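Local coordinates for nonstructural protein 2 (Human rotavirus C, PDB 2GU0) that probably binds single-stranded RNA, hydrolyses nucleoside triphosphates and unwinds RNA helices, supporting genome replication and packaging in viral factories, at residues A5-F10 with N81-T86. Numbering follows the deposited sequence.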
loop_
_atom_site.group_PDB
_atom_site.type_symbol
_atom_site.label_atom_id
_atom_site.label_comp_id
_atom_site.label_asym_id
_atom_site.label_seq_id
_atom_site.Cartn_x
_atom_site.Cartn_y
_atom_site.Cartn_z
ATOM N N ALA A 5 33.718 -24.558 2.739
ATOM C CA ALA A 5 33.326 -25.019 1.407
ATOM C C ALA A 5 31.820 -24.956 1.136
ATOM O O ALA A 5 31.368 -25.314 0.050
ATOM C CB ALA A 5 33.815 -26.445 1.179
ATOM N N CYS A 6 31.038 -24.536 2.118
ATOM C CA CYS A 6 29.608 -24.422 1.903
ATOM C C CYS A 6 29.330 -23.016 1.414
ATOM O O CYS A 6 28.204 -22.690 1.058
ATOM C CB CYS A 6 28.837 -24.643 3.192
ATOM S SG CYS A 6 28.975 -26.275 3.888
ATOM N N PHE A 7 30.365 -22.183 1.386
ATOM C CA PHE A 7 30.203 -20.803 0.961
ATOM C C PHE A 7 31.091 -20.316 -0.173
ATOM O O PHE A 7 30.736 -19.353 -0.856
ATOM C CB PHE A 7 30.413 -19.875 2.147
ATOM C CG PHE A 7 29.598 -20.230 3.337
ATOM C CD1 PHE A 7 30.104 -21.076 4.309
ATOM C CD2 PHE A 7 28.322 -19.716 3.492
ATOM C CE1 PHE A 7 29.355 -21.402 5.422
ATOM C CE2 PHE A 7 27.558 -20.039 4.609
ATOM C CZ PHE A 7 28.077 -20.885 5.578
ATOM N N VAL A 8 32.242 -20.956 -0.369
ATOM C CA VAL A 8 33.168 -20.524 -1.406
ATOM C C VAL A 8 33.931 -21.639 -2.109
ATOM O O VAL A 8 34.294 -22.650 -1.499
ATOM C CB VAL A 8 34.217 -19.577 -0.820
ATOM C CG1 VAL A 8 33.555 -18.380 -0.203
ATOM C CG2 VAL A 8 35.026 -20.307 0.232
ATOM N N SER A 9 34.171 -21.454 -3.402
ATOM C CA SER A 9 34.944 -22.414 -4.184
ATOM C C SER A 9 36.214 -21.657 -4.542
ATOM O O SER A 9 36.291 -20.449 -4.293
ATOM C CB SER A 9 34.183 -22.846 -5.439
ATOM O OG SER A 9 33.726 -21.737 -6.170
ATOM N N PHE A 10 37.207 -22.328 -5.118
ATOM C CA PHE A 10 38.452 -21.629 -5.435
ATOM C C PHE A 10 39.090 -22.006 -6.765
ATOM O O PHE A 10 38.720 -22.991 -7.398
ATOM C CB PHE A 10 39.464 -21.869 -4.315
ATOM C CG PHE A 10 39.763 -23.320 -4.091
ATOM C CD1 PHE A 10 40.598 -24.013 -4.957
ATOM C CD2 PHE A 10 39.139 -24.015 -3.063
ATOM C CE1 PHE A 10 40.800 -25.384 -4.803
ATOM C CE2 PHE A 10 39.335 -25.384 -2.904
ATOM C CZ PHE A 10 40.166 -26.067 -3.776
ATOM N N ASN A 81 29.472 -13.558 -0.298
ATOM C CA ASN A 81 30.325 -12.557 -0.922
ATOM C C ASN A 81 31.343 -11.959 0.034
ATOM O O ASN A 81 32.439 -11.594 -0.363
ATOM C CB ASN A 81 29.477 -11.471 -1.557
ATOM C CG ASN A 81 28.951 -11.886 -2.906
ATOM O OD1 ASN A 81 27.798 -12.277 -3.044
ATOM N ND2 ASN A 81 29.809 -11.830 -3.914
ATOM N N LEU A 82 30.978 -11.862 1.302
ATOM C CA LEU A 82 31.877 -11.335 2.309
ATOM C C LEU A 82 33.069 -12.292 2.408
ATOM O O LEU A 82 34.225 -11.876 2.426
ATOM C CB LEU A 82 31.152 -11.254 3.649
ATOM C CG LEU A 82 32.014 -10.799 4.818
ATOM C CD1 LEU A 82 32.393 -9.343 4.634
ATOM C CD2 LEU A 82 31.249 -10.999 6.110
ATOM N N LEU A 83 32.779 -13.583 2.452
ATOM C CA LEU A 83 33.830 -14.573 2.550
ATOM C C LEU A 83 34.761 -14.555 1.335
ATOM O O LEU A 83 35.979 -14.567 1.490
ATOM C CB LEU A 83 33.217 -15.959 2.761
ATOM C CG LEU A 83 32.448 -16.085 4.086
ATOM C CD1 LEU A 83 31.750 -17.428 4.167
ATOM C CD2 LEU A 83 33.406 -15.910 5.259
ATOM N N ALA A 84 34.203 -14.513 0.131
ATOM C CA ALA A 84 35.034 -14.477 -1.069
ATOM C C ALA A 84 35.918 -13.221 -1.035
ATOM O O ALA A 84 37.141 -13.304 -1.032
ATOM C CB ALA A 84 34.160 -14.486 -2.324
ATOM N N ASP A 85 35.288 -12.058 -1.007
ATOM C CA ASP A 85 36.015 -10.797 -0.941
ATOM C C ASP A 85 37.113 -10.880 0.095
ATOM O O ASP A 85 38.270 -10.591 -0.187
ATOM C CB ASP A 85 35.077 -9.669 -0.536
ATOM C CG ASP A 85 34.124 -9.297 -1.620
ATOM O OD1 ASP A 85 33.906 -10.124 -2.528
ATOM O OD2 ASP A 85 33.589 -8.174 -1.563
ATOM N N THR A 86 36.742 -11.267 1.308
ATOM C CA THR A 86 37.717 -11.358 2.375
ATOM C C THR A 86 38.865 -12.260 1.965
ATOM O O THR A 86 39.980 -11.794 1.778
ATOM C CB THR A 86 37.076 -11.877 3.662
ATOM O OG1 THR A 86 36.067 -10.954 4.087
ATOM C CG2 THR A 86 38.115 -12.013 4.761
#
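Leu83 lays its CD1 methyl against the root of the Phe7 side chain, 3.4 Å from Phe7 CB and 3.6 Å from Phe7 CG. Helix 74-90 packs here against the start of a two-stranded antiparallel sheet, strands 8-11 and 18-21, in the N-terminal part of NSP2. It illustrates how two elements can be joined by apolar contacts, since no hydrogen bond crosses between 5-10 and 81-86 and all four touching residues are buried. Phe7 links a short 3-10 segment to the strand. Its CB faces the helix, but with CG anti to the carbonyl carbon (chi1 -52°) the ring then leads away, and CD1 of Leu83 meets its inner end obliquely. The Phe7 side chain also touches Leu79 and Val80 of helix 74-90 and Val108 of helix 108-119, a predicted ATP-binding residue; Leu83 also reaches that second helix at Leu111.

Val8, the first residue of the strand, supplies the other half of the contact. Its CG1 lies 3.8 Å from Leu83 CB, the two side chains crossing at about a right angle, and reaches in toward the helix backbone, 3.9 Å from Ala84 N. The backbones come nearest at this point, with the CA atoms of Val8 and Ala84 6.3 Å apart. Val8 touches Trp19 and Ala84 touches Pro21, so strand 18-21 also meets the helix. Within the helix, Leu82 O accepts both Thr86 N and Thr86 OG1, which arrive from opposite faces of the carbonyl plane, the hydroxyl oxygen Thr86 OG1 at 2.6 Å from Leu82 O.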